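Thiazoline oxidase/subtilisin-like protease (Prochloron didemni, PDB 4H6X) is a subtilisin-like protease of patellamide maturation that probably cleaves the precursor peptide and cyclises the excised segment by transamidation. Local coordinates at residues H9-D14 / D22-T27; D14-G19 / A229-T234; P59-P64 / P153-R158; P70-A75 / P98-R103. All blocks are in the same frame, centred on the assembly; numbering follows the deposited sequence.

Contact 1 (H9-D14 / D22-T27); sequences HPHDLD and DLHNQT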
# COMPACT_ATOMS: atom_id res chain seq x y z
N HIS A 9 2.25 -1.10 20.53
CA HIS A 9 2.39 -0.05 19.52
C HIS A 9 1.03 0.34 18.97
O HIS A 9 0.66 -0.09 17.87
CB HIS A 9 3.33 -0.52 18.41
CG HIS A 9 4.68 -0.93 18.90
ND1 HIS A 9 4.99 -2.23 19.23
CD2 HIS A 9 5.80 -0.20 19.14
CE1 HIS A 9 6.25 -2.29 19.63
NE2 HIS A 9 6.76 -1.08 19.59
N PRO A 10 0.27 1.15 19.73
CA PRO A 10 -1.08 1.56 19.34
C PRO A 10 -1.09 2.12 17.92
O PRO A 10 -0.28 2.98 17.59
CB PRO A 10 -1.42 2.67 20.35
CG PRO A 10 -0.56 2.39 21.53
CD PRO A 10 0.71 1.81 20.98
N HIS A 11 -1.99 1.60 17.10
CA HIS A 11 -2.10 2.01 15.71
C HIS A 11 -3.53 2.44 15.48
O HIS A 11 -4.44 1.87 16.07
CB HIS A 11 -1.74 0.85 14.78
CG HIS A 11 -1.63 1.25 13.34
ND1 HIS A 11 -2.72 1.38 12.52
CD2 HIS A 11 -0.55 1.55 12.57
CE1 HIS A 11 -2.33 1.75 11.31
NE2 HIS A 11 -1.01 1.86 11.32
N ASP A 12 -3.70 3.42 14.61
CA ASP A 12 -5.01 3.96 14.23
C ASP A 12 -6.04 2.90 13.84
O ASP A 12 -7.24 3.09 14.05
CB ASP A 12 -4.83 4.97 13.08
CG ASP A 12 -6.13 5.62 12.65
OD1 ASP A 12 -6.69 6.41 13.44
OD2 ASP A 12 -6.59 5.36 11.52
N LEU A 13 -5.57 1.78 13.28
CA LEU A 13 -6.46 0.75 12.74
C LEU A 13 -6.61 -0.47 13.66
O LEU A 13 -7.30 -1.43 13.30
CB LEU A 13 -6.00 0.30 11.33
CG LEU A 13 -5.95 1.38 10.23
CD1 LEU A 13 -5.32 0.87 8.94
CD2 LEU A 13 -7.35 1.96 9.97
N ASP A 14 -5.99 -0.42 14.84
CA ASP A 14 -6.08 -1.51 15.82
C ASP A 14 -7.51 -1.98 16.06
O ASP A 14 -7.78 -3.19 16.06
CB ASP A 14 -5.44 -1.11 17.16
CG ASP A 14 -3.93 -1.17 17.14
OD1 ASP A 14 -3.34 -1.84 16.24
OD2 ASP A 14 -3.31 -0.56 18.04
N ASP A 22 -1.82 -7.27 18.32
CA ASP A 22 -1.07 -8.49 18.67
C ASP A 22 0.06 -8.81 17.69
O ASP A 22 1.15 -9.22 18.09
CB ASP A 22 -2.00 -9.71 18.80
CG ASP A 22 -2.97 -9.61 19.99
OD1 ASP A 22 -2.58 -9.07 21.05
OD2 ASP A 22 -4.13 -10.08 19.87
N LEU A 23 -0.19 -8.64 16.40
CA LEU A 23 0.87 -8.84 15.41
C LEU A 23 1.93 -7.76 15.59
O LEU A 23 3.13 -8.07 15.60
CB LEU A 23 0.31 -8.89 13.98
CG LEU A 23 1.25 -9.01 12.76
CD1 LEU A 23 2.23 -10.19 12.84
CD2 LEU A 23 0.41 -9.11 11.50
N HIS A 24 1.50 -6.51 15.79
CA HIS A 24 2.46 -5.42 16.08
C HIS A 24 3.31 -5.72 17.32
O HIS A 24 4.50 -5.40 17.36
CB HIS A 24 1.79 -4.05 16.23
CG HIS A 24 1.54 -3.34 14.93
ND1 HIS A 24 2.30 -3.56 13.80
CD2 HIS A 24 0.65 -2.38 14.60
CE1 HIS A 24 1.86 -2.78 12.82
NE2 HIS A 24 0.86 -2.06 13.28
N ASN A 25 2.69 -6.36 18.31
CA ASN A 25 3.42 -6.75 19.52
C ASN A 25 4.56 -7.71 19.25
O ASN A 25 5.52 -7.76 20.02
CB ASN A 25 2.47 -7.35 20.57
CG ASN A 25 1.54 -6.31 21.16
OD1 ASN A 25 1.73 -5.11 20.96
ND2 ASN A 25 0.53 -6.77 21.89
N GLN A 26 4.45 -8.45 18.15
CA GLN A 26 5.47 -9.44 17.76
C GLN A 26 6.49 -8.88 16.75
O GLN A 26 7.68 -9.20 16.83
CB GLN A 26 4.79 -10.69 17.20
CG GLN A 26 3.79 -11.30 18.16
CD GLN A 26 3.41 -12.72 17.79
OE1 GLN A 26 4.27 -13.56 17.56
NE2 GLN A 26 2.12 -13.00 17.75
N THR A 27 6.02 -8.07 15.80
CA THR A 27 6.90 -7.44 14.81
C THR A 27 6.36 -6.09 14.29
O THR A 27 5.14 -5.87 14.21
CB THR A 27 7.25 -8.41 13.63
OG1 THR A 27 8.27 -7.84 12.79
CG2 THR A 27 6.04 -8.77 12.78
O HOH W 1 0.52 -3.06 19.36

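Contact 2 (D14-G19 / A229-T234); sequences DERIPG and AKVDGT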
# COMPACT_ATOMS: atom_id res chain seq x y z
N ASP A 14 -5.99 -0.42 14.84
CA ASP A 14 -6.08 -1.51 15.82
C ASP A 14 -7.51 -1.98 16.06
O ASP A 14 -7.78 -3.19 16.06
CB ASP A 14 -5.44 -1.11 17.16
CG ASP A 14 -3.93 -1.17 17.14
OD1 ASP A 14 -3.34 -1.84 16.24
OD2 ASP A 14 -3.31 -0.56 18.04
N GLU A 15 -8.42 -1.03 16.25
CA GLU A 15 -9.81 -1.36 16.54
C GLU A 15 -10.56 -1.86 15.32
O GLU A 15 -11.51 -2.63 15.45
CB GLU A 15 -10.54 -0.16 17.18
CG GLU A 15 -10.06 0.17 18.59
CD GLU A 15 -10.10 -1.02 19.53
OE1 GLU A 15 -11.16 -1.67 19.63
OE2 GLU A 15 -9.07 -1.32 20.18
N ARG A 16 -10.12 -1.44 14.14
CA ARG A 16 -10.78 -1.85 12.90
C ARG A 16 -10.23 -3.17 12.37
O ARG A 16 -10.84 -3.79 11.51
CB ARG A 16 -10.69 -0.74 11.85
CG ARG A 16 -11.52 0.49 12.20
CD ARG A 16 -11.20 1.69 11.31
NE ARG A 16 -11.61 1.50 9.92
CZ ARG A 16 -11.44 2.40 8.95
NH1 ARG A 16 -10.85 3.57 9.20
NH2 ARG A 16 -11.85 2.13 7.72
N ILE A 17 -9.06 -3.58 12.86
CA ILE A 17 -8.40 -4.81 12.39
C ILE A 17 -8.04 -5.73 13.55
O ILE A 17 -6.96 -5.62 14.13
CB ILE A 17 -7.15 -4.52 11.51
CG1 ILE A 17 -7.50 -3.55 10.37
CG2 ILE A 17 -6.61 -5.82 10.93
CD1 ILE A 17 -6.31 -3.08 9.56
N PRO A 18 -8.95 -6.66 13.88
CA PRO A 18 -8.67 -7.66 14.91
C PRO A 18 -7.32 -8.33 14.68
O PRO A 18 -7.01 -8.72 13.55
CB PRO A 18 -9.82 -8.67 14.73
CG PRO A 18 -10.94 -7.84 14.19
CD PRO A 18 -10.26 -6.89 13.24
N GLY A 19 -6.49 -8.42 15.72
CA GLY A 19 -5.19 -9.09 15.60
C GLY A 19 -4.03 -8.17 15.24
O GLY A 19 -2.86 -8.56 15.37
N ALA A 229 -13.28 -1.82 2.81
CA ALA A 229 -14.34 -1.89 3.82
C ALA A 229 -14.59 -0.51 4.41
O ALA A 229 -13.67 0.30 4.56
CB ALA A 229 -13.96 -2.87 4.92
N LYS A 230 -15.85 -0.26 4.76
CA LYS A 230 -16.23 0.93 5.52
C LYS A 230 -15.65 0.82 6.93
O LYS A 230 -15.20 -0.25 7.33
CB LYS A 230 -17.75 1.07 5.58
CG LYS A 230 -18.42 1.24 4.22
CD LYS A 230 -19.78 1.93 4.33
CE LYS A 230 -20.92 0.94 4.50
NZ LYS A 230 -22.21 1.64 4.80
N VAL A 231 -15.67 1.92 7.68
CA VAL A 231 -15.28 1.93 9.10
C VAL A 231 -15.88 0.75 9.91
O VAL A 231 -15.24 0.26 10.86
CB VAL A 231 -15.63 3.28 9.78
CG1 VAL A 231 -15.25 3.27 11.25
CG2 VAL A 231 -14.94 4.43 9.06
N ASP A 232 -17.08 0.29 9.55
CA ASP A 232 -17.73 -0.80 10.29
C ASP A 232 -17.52 -2.21 9.71
O ASP A 232 -18.24 -3.14 10.08
CB ASP A 232 -19.23 -0.51 10.51
CG ASP A 232 -20.03 -0.56 9.22
OD1 ASP A 232 -19.82 -1.46 8.38
OD2 ASP A 232 -20.89 0.32 9.04
N GLY A 233 -16.57 -2.37 8.79
CA GLY A 233 -16.25 -3.70 8.25
C GLY A 233 -16.99 -4.13 6.99
O GLY A 233 -16.56 -5.06 6.30
N THR A 234 -18.11 -3.47 6.69
CA THR A 234 -18.90 -3.75 5.47
C THR A 234 -18.26 -3.10 4.23
O THR A 234 -17.58 -2.09 4.36
CB THR A 234 -20.37 -3.28 5.59
OG1 THR A 234 -20.41 -1.88 5.86
CG2 THR A 234 -21.09 -4.03 6.70
O HOH W 2 -12.81 -0.96 8.69

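Contact 3 (P59-P64 / P153-R158); sequences PYWHEP and PLNLAR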
# COMPACT_ATOMS: atom_id res chain seq x y z
N PRO A 59 12.40 4.61 -12.84
CA PRO A 59 12.57 3.79 -14.05
C PRO A 59 13.50 4.54 -15.00
O PRO A 59 13.21 5.68 -15.37
CB PRO A 59 11.14 3.71 -14.62
CG PRO A 59 10.25 3.95 -13.45
CD PRO A 59 10.98 4.93 -12.58
N TYR A 60 14.61 3.90 -15.39
CA TYR A 60 15.63 4.58 -16.18
C TYR A 60 15.19 4.89 -17.62
O TYR A 60 15.82 5.70 -18.32
CB TYR A 60 16.91 3.76 -16.16
CG TYR A 60 16.71 2.32 -16.63
CD1 TYR A 60 16.85 1.98 -17.97
CD2 TYR A 60 16.36 1.32 -15.72
CE1 TYR A 60 16.67 0.69 -18.40
CE2 TYR A 60 16.17 0.01 -16.14
CZ TYR A 60 16.33 -0.29 -17.48
OH TYR A 60 16.12 -1.56 -17.91
N TRP A 61 14.11 4.23 -18.05
CA TRP A 61 13.53 4.45 -19.37
C TRP A 61 12.56 5.64 -19.44
O TRP A 61 12.04 5.96 -20.51
CB TRP A 61 12.88 3.17 -19.92
CG TRP A 61 11.71 2.64 -19.09
CD1 TRP A 61 10.38 2.91 -19.28
CD2 TRP A 61 11.79 1.74 -17.98
NE1 TRP A 61 9.63 2.25 -18.33
CE2 TRP A 61 10.47 1.52 -17.52
CE3 TRP A 61 12.85 1.09 -17.32
CZ2 TRP A 61 10.18 0.68 -16.43
CZ3 TRP A 61 12.56 0.25 -16.21
CH2 TRP A 61 11.23 0.06 -15.79
N HIS A 62 12.33 6.31 -18.30
CA HIS A 62 11.51 7.54 -18.28
C HIS A 62 12.36 8.79 -18.47
O HIS A 62 13.45 8.89 -17.93
CB HIS A 62 10.76 7.67 -16.95
CG HIS A 62 9.70 6.64 -16.74
ND1 HIS A 62 9.09 6.43 -15.52
CD2 HIS A 62 9.14 5.74 -17.59
CE1 HIS A 62 8.19 5.47 -15.63
NE2 HIS A 62 8.21 5.03 -16.88
N GLU A 63 11.84 9.74 -19.24
CA GLU A 63 12.40 11.10 -19.24
C GLU A 63 12.04 11.74 -17.90
O GLU A 63 10.89 11.65 -17.47
CB GLU A 63 11.82 11.93 -20.39
CG GLU A 63 12.34 11.56 -21.78
CD GLU A 63 13.82 11.87 -21.99
OE1 GLU A 63 14.40 12.70 -21.24
OE2 GLU A 63 14.42 11.27 -22.91
N PRO A 64 13.03 12.33 -17.20
CA PRO A 64 12.70 12.97 -15.92
C PRO A 64 11.74 14.15 -16.11
O PRO A 64 11.88 14.91 -17.06
CB PRO A 64 14.06 13.44 -15.41
CG PRO A 64 15.03 12.49 -16.03
CD PRO A 64 14.49 12.27 -17.41
N PRO A 153 0.38 -0.71 -19.79
CA PRO A 153 0.58 -2.14 -19.52
C PRO A 153 2.02 -2.53 -19.82
O PRO A 153 2.64 -3.25 -19.02
CB PRO A 153 -0.37 -2.83 -20.50
CG PRO A 153 -1.21 -1.75 -21.11
CD PRO A 153 -0.39 -0.49 -21.02
N LEU A 154 2.55 -2.06 -20.95
CA LEU A 154 3.96 -2.21 -21.25
C LEU A 154 4.85 -1.58 -20.17
O LEU A 154 5.79 -2.21 -19.69
CB LEU A 154 4.31 -1.63 -22.62
CG LEU A 154 5.78 -1.43 -22.97
CD1 LEU A 154 6.60 -2.71 -22.81
CD2 LEU A 154 5.90 -0.89 -24.39
N ASN A 155 4.54 -0.33 -19.81
CA ASN A 155 5.31 0.35 -18.79
C ASN A 155 5.21 -0.35 -17.43
O ASN A 155 6.20 -0.45 -16.71
CB ASN A 155 4.86 1.81 -18.66
CG ASN A 155 5.72 2.58 -17.68
OD1 ASN A 155 6.93 2.71 -17.88
ND2 ASN A 155 5.10 3.09 -16.62
N LEU A 156 4.02 -0.84 -17.10
CA LEU A 156 3.85 -1.55 -15.84
C LEU A 156 4.63 -2.86 -15.85
O LEU A 156 5.27 -3.22 -14.87
CB LEU A 156 2.36 -1.76 -15.54
CG LEU A 156 2.00 -2.42 -14.20
CD1 LEU A 156 2.70 -1.82 -12.98
CD2 LEU A 156 0.49 -2.37 -14.05
N ALA A 157 4.60 -3.57 -16.98
CA ALA A 157 5.39 -4.80 -17.14
C ALA A 157 6.89 -4.53 -16.93
O ALA A 157 7.56 -5.24 -16.20
CB ALA A 157 5.16 -5.40 -18.52
N ARG A 158 7.39 -3.49 -17.58
CA ARG A 158 8.79 -3.08 -17.41
C ARG A 158 9.10 -2.74 -15.94
O ARG A 158 10.16 -3.10 -15.41
CB ARG A 158 9.10 -1.91 -18.34
CG ARG A 158 8.96 -2.27 -19.82
CD ARG A 158 9.32 -1.08 -20.71
NE ARG A 158 10.77 -0.84 -20.78
CZ ARG A 158 11.34 0.10 -21.56
NH1 ARG A 158 10.59 0.91 -22.31
NH2 ARG A 158 12.66 0.21 -21.58
O HOH W 3 15.08 -1.40 -20.37

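Contact 4 (P70-A75 / P98-R103); sequences PEDYAA and PDTKDR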
# COMPACT_ATOMS: atom_id res chain seq x y z
N PRO A 70 5.81 23.47 -4.42
CA PRO A 70 4.96 23.39 -3.23
C PRO A 70 3.64 24.12 -3.44
O PRO A 70 2.60 23.67 -2.96
CB PRO A 70 5.81 24.07 -2.15
CG PRO A 70 7.22 23.89 -2.60
CD PRO A 70 7.17 23.95 -4.10
N GLU A 71 3.68 25.24 -4.18
CA GLU A 71 2.47 26.03 -4.43
C GLU A 71 1.42 25.22 -5.19
O GLU A 71 0.23 25.29 -4.88
CB GLU A 71 2.81 27.32 -5.19
CG GLU A 71 3.71 28.31 -4.44
CD GLU A 71 5.09 27.78 -4.13
OE1 GLU A 71 5.80 27.32 -5.05
OE2 GLU A 71 5.49 27.83 -2.95
N ASP A 72 1.87 24.42 -6.16
CA ASP A 72 0.96 23.54 -6.89
C ASP A 72 0.32 22.50 -5.97
O ASP A 72 -0.90 22.28 -6.01
CB ASP A 72 1.66 22.90 -8.09
CG ASP A 72 1.67 23.80 -9.31
OD1 ASP A 72 1.37 25.00 -9.17
OD2 ASP A 72 1.96 23.30 -10.41
N TYR A 73 1.12 21.88 -5.11
CA TYR A 73 0.56 20.94 -4.14
C TYR A 73 -0.44 21.64 -3.20
O TYR A 73 -1.52 21.11 -2.95
CB TYR A 73 1.65 20.22 -3.35
CG TYR A 73 2.38 19.14 -4.14
CD1 TYR A 73 1.71 18.01 -4.61
CD2 TYR A 73 3.75 19.25 -4.41
CE1 TYR A 73 2.38 17.02 -5.33
CE2 TYR A 73 4.43 18.27 -5.12
CZ TYR A 73 3.75 17.15 -5.58
OH TYR A 73 4.42 16.17 -6.29
N ALA A 74 -0.09 22.84 -2.73
CA ALA A 74 -0.95 23.60 -1.82
C ALA A 74 -2.29 23.91 -2.45
O ALA A 74 -3.32 23.85 -1.79
CB ALA A 74 -0.27 24.89 -1.35
N ALA A 75 -2.27 24.23 -3.75
CA ALA A 75 -3.49 24.47 -4.50
C ALA A 75 -4.38 23.22 -4.54
O ALA A 75 -5.59 23.30 -4.31
CB ALA A 75 -3.16 24.95 -5.90
N PRO A 98 -3.86 23.26 -14.10
CA PRO A 98 -4.30 22.45 -15.24
C PRO A 98 -3.22 21.48 -15.74
O PRO A 98 -3.53 20.35 -16.12
CB PRO A 98 -4.62 23.51 -16.32
CG PRO A 98 -3.76 24.68 -15.96
CD PRO A 98 -3.74 24.69 -14.46
N ASP A 99 -1.96 21.91 -15.69
CA ASP A 99 -0.87 21.14 -16.28
C ASP A 99 -0.18 20.18 -15.30
O ASP A 99 0.61 19.32 -15.72
CB ASP A 99 0.17 22.08 -16.89
CG ASP A 99 -0.43 23.01 -17.93
OD1 ASP A 99 -1.33 22.59 -18.70
OD2 ASP A 99 0.00 24.18 -17.96
N THR A 100 -0.48 20.31 -14.01
CA THR A 100 0.19 19.46 -13.02
C THR A 100 -0.76 18.61 -12.17
O THR A 100 -0.31 17.76 -11.40
CB THR A 100 1.06 20.31 -12.09
OG1 THR A 100 0.26 21.36 -11.56
CG2 THR A 100 2.30 20.89 -12.85
N LYS A 101 -2.06 18.83 -12.31
CA LYS A 101 -3.06 18.12 -11.51
C LYS A 101 -2.97 16.59 -11.59
O LYS A 101 -3.17 15.91 -10.58
CB LYS A 101 -4.48 18.57 -11.88
CG LYS A 101 -4.91 18.19 -13.29
CD LYS A 101 -6.35 18.63 -13.56
CE LYS A 101 -6.80 18.25 -14.96
NZ LYS A 101 -8.26 18.50 -15.16
N ASP A 102 -2.71 16.06 -12.78
CA ASP A 102 -2.68 14.61 -13.00
C ASP A 102 -1.50 13.99 -12.26
O ASP A 102 -1.67 13.00 -11.54
CB ASP A 102 -2.60 14.26 -14.49
CG ASP A 102 -3.84 14.67 -15.26
OD1 ASP A 102 -4.96 14.41 -14.78
OD2 ASP A 102 -3.68 15.24 -16.36
N ARG A 103 -0.32 14.59 -12.42
CA ARG A 103 0.88 14.14 -11.71
C ARG A 103 0.72 14.32 -10.21
O ARG A 103 1.22 13.50 -9.43
CB ARG A 103 2.13 14.90 -12.16
CG ARG A 103 2.54 14.65 -13.60
CD ARG A 103 3.72 15.55 -13.98
NE ARG A 103 4.86 15.33 -13.10
CZ ARG A 103 5.80 16.23 -12.81
NH1 ARG A 103 5.74 17.45 -13.32
NH2 ARG A 103 6.80 15.90 -12.00

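Contact 1 (H9-D14 / D22-T27)
A type I beta turn, His11 to Asp14, lies in the N-terminal arm and sets His11 against His24 of helix 20-26. The two imidazoles meet obliquely. Their centroids are 5.6 Å apart and their planes are turned by 45°. The ring of His11 is fixed from its own side of the contact. With CG opposite the backbone N (chi1 -171°), ND1 accepts Leu13 N at 3.0 Å, while CD2 lies nearest the His24 ring. Asp14 also braces the turn: its OD2 takes the His11 N-H at 2.7 Å, met from above the carboxylate plane. Earlier in the arm, His9 ND1 comes to 3.7 Å from the backbone O of His24. This is proximity without a bond, and the buried ND1 has no polar partner in the model. One water bridges the two segments: it accepts from His9 N at 2.9 Å and donates to Asn25 OD1, also at 2.9 Å. Asn25 OD1 accepts from Leu8 N as well. Phe126 meets both the His11 and His24 rings, and His24 also touches Leu286. The arrangement is that of an N-terminal arm folded back on its first helix, which rests on helix 273-293 of the subtilisin-like fold.

Contact 2 (D14-G19 / A229-T234)
The guanidinium of Arg16 has Val231 over one face, with CG2 4.0 Å above the plane near its centre and CA 3.7 Å from NH2 on the same side. A water lies at the edge, in the plane, and Ala229 O is also near the plane but 4.1 Å from NH2. Val231 belongs to a type I beta turn, Lys230 to Gly233, that follows strand 224-229 of the parallel subtilase sheet. The contact ties this turn to the arm ahead of helix 20-26. Arg16 reaches it through a chain that bends at chi3 (68°), which lays the flat group against the valine. The edge water accepts from Arg16 NE at 3.0 Å and donates to Lys230 O at 2.8 Å, so it bridges the arm to the turn. The strongest polar partner of the arginine lies beyond the turn: NH2 donates to Glu255 O. The side chain of Glu255 receives Val231 N, so one residue serves both sides. Pro253 of strand 249-253 also touches Arg16. The turn is held further by an Asx turn. Asp232 OD1 accepts Thr234 N at 3.1 Å, and on its syn lone pair it takes Thr234 OG1 at 2.6 Å.

Contact 3 (P59-P64 / P153-R158)
Trp61 and His62 reach Asn155 and Arg158 from a type I beta turn that Pro59 opens. Pro59 CB backs the Trp61 ring, 3.6 Å from its plane, on the face away from Arg158. Tyr60 follows. Its ring is covered on one face by the Trp61 edge, and its OH shares a water with Arg158 NH2. Trp61 comes next and has the largest share of the buried surface. Its CG sits between the backbone N and the carbonyl carbon (chi1 63°), which swings the indole toward the helix. The Arg158 guanidinium lies flat on it, centres 3.8 Å apart and planes at 13°. This is a stacked cation-pi pair. Arg158 CB also packs on Trp61 CZ2 at 3.4 Å. In the indole plane, Trp61 NE1 donates to Asn155 OD1 at 2.8 Å, nearly along the C=O axis. His62 NE2 donates to the same Asn155 OD1, again at 2.8 Å, but at 118° to the C=O and tilted out of the carbonyl plane. Two N-H groups thus grip one oxygen, and Asn155 ND2 is held by Gln139. An alanine in place of Trp61 would probably leave the Arg158 guanidinium without its stacking surface and Asn155 OD1 with one donor fewer. The contact fastens the loop after edge strand 53-56 to the start of helix 154-165, where Leu156 and Ala157 pack on helix 187-197.

Contact 4 (P70-A75 / P98-R103)
Thr100 OG1 donates to Asp72 OD2 at 2.8 Å, and this bond carries the contact. The two side chains cross at about a right angle. The hydroxyl meets OD2 from above the carboxylate plane, 53° out of it. The methyl closes in too, with Thr100 CG2 3.4 Å from Asp72 OD2. Torsion places the hydroxyl: OG1 lies between the backbone N and the carbonyl carbon of Thr100 (chi1 52°). Thr100 is the N-cap residue of helix 101-118, yet its side chain makes no capping bond; the hydroxyl serves Asp72 instead. Outward, Ile97 and Ile104 touch the Asp72 side chain. With an alanine here, Thr100 OG1 would probably lose its acceptor across the contact, and a gap is likely to open beside Ile97 and Ile104. The backbone N of Asp72 is held by Thr69 OG1 at the start of helix 70-82, and that helix end is likely to stabilise the negative charge. Tyr73 OH is hydrogen-bonded to Asn107 ND2 of helix 101-118, and Arg103 makes a salt bridge with Asp140. The arrangement joins the start of helix 70-82 to the start of helix 101-118, the helix that in subtilisin-like proteases carries the catalytic histidine, as it probably does here.

How the contacts relate
Contacts 1 and 2 are neighbours. They share Asp14, and their centres are 14 Å apart. Together they pin the N-terminal arm first to helix 20-26 and then to the turn after strand 224-229. Contacts 3 and 4 lie nearer each other than to the first pair, centres about 22 Å and nearest atoms about 7 Å apart, without touching, and both anchor the region after strand 53-56. Contact 3 lies across the chain's centre from contacts 1 and 2, about 36 Å from each between centres. None of the segments includes the presumed triad of Asp39, His109 and Ser274. Two reach its helices: contact 4 sits at the start of helix 101-118, which carries His109, and contact 1 packs on helix 273-293, which carries Ser274.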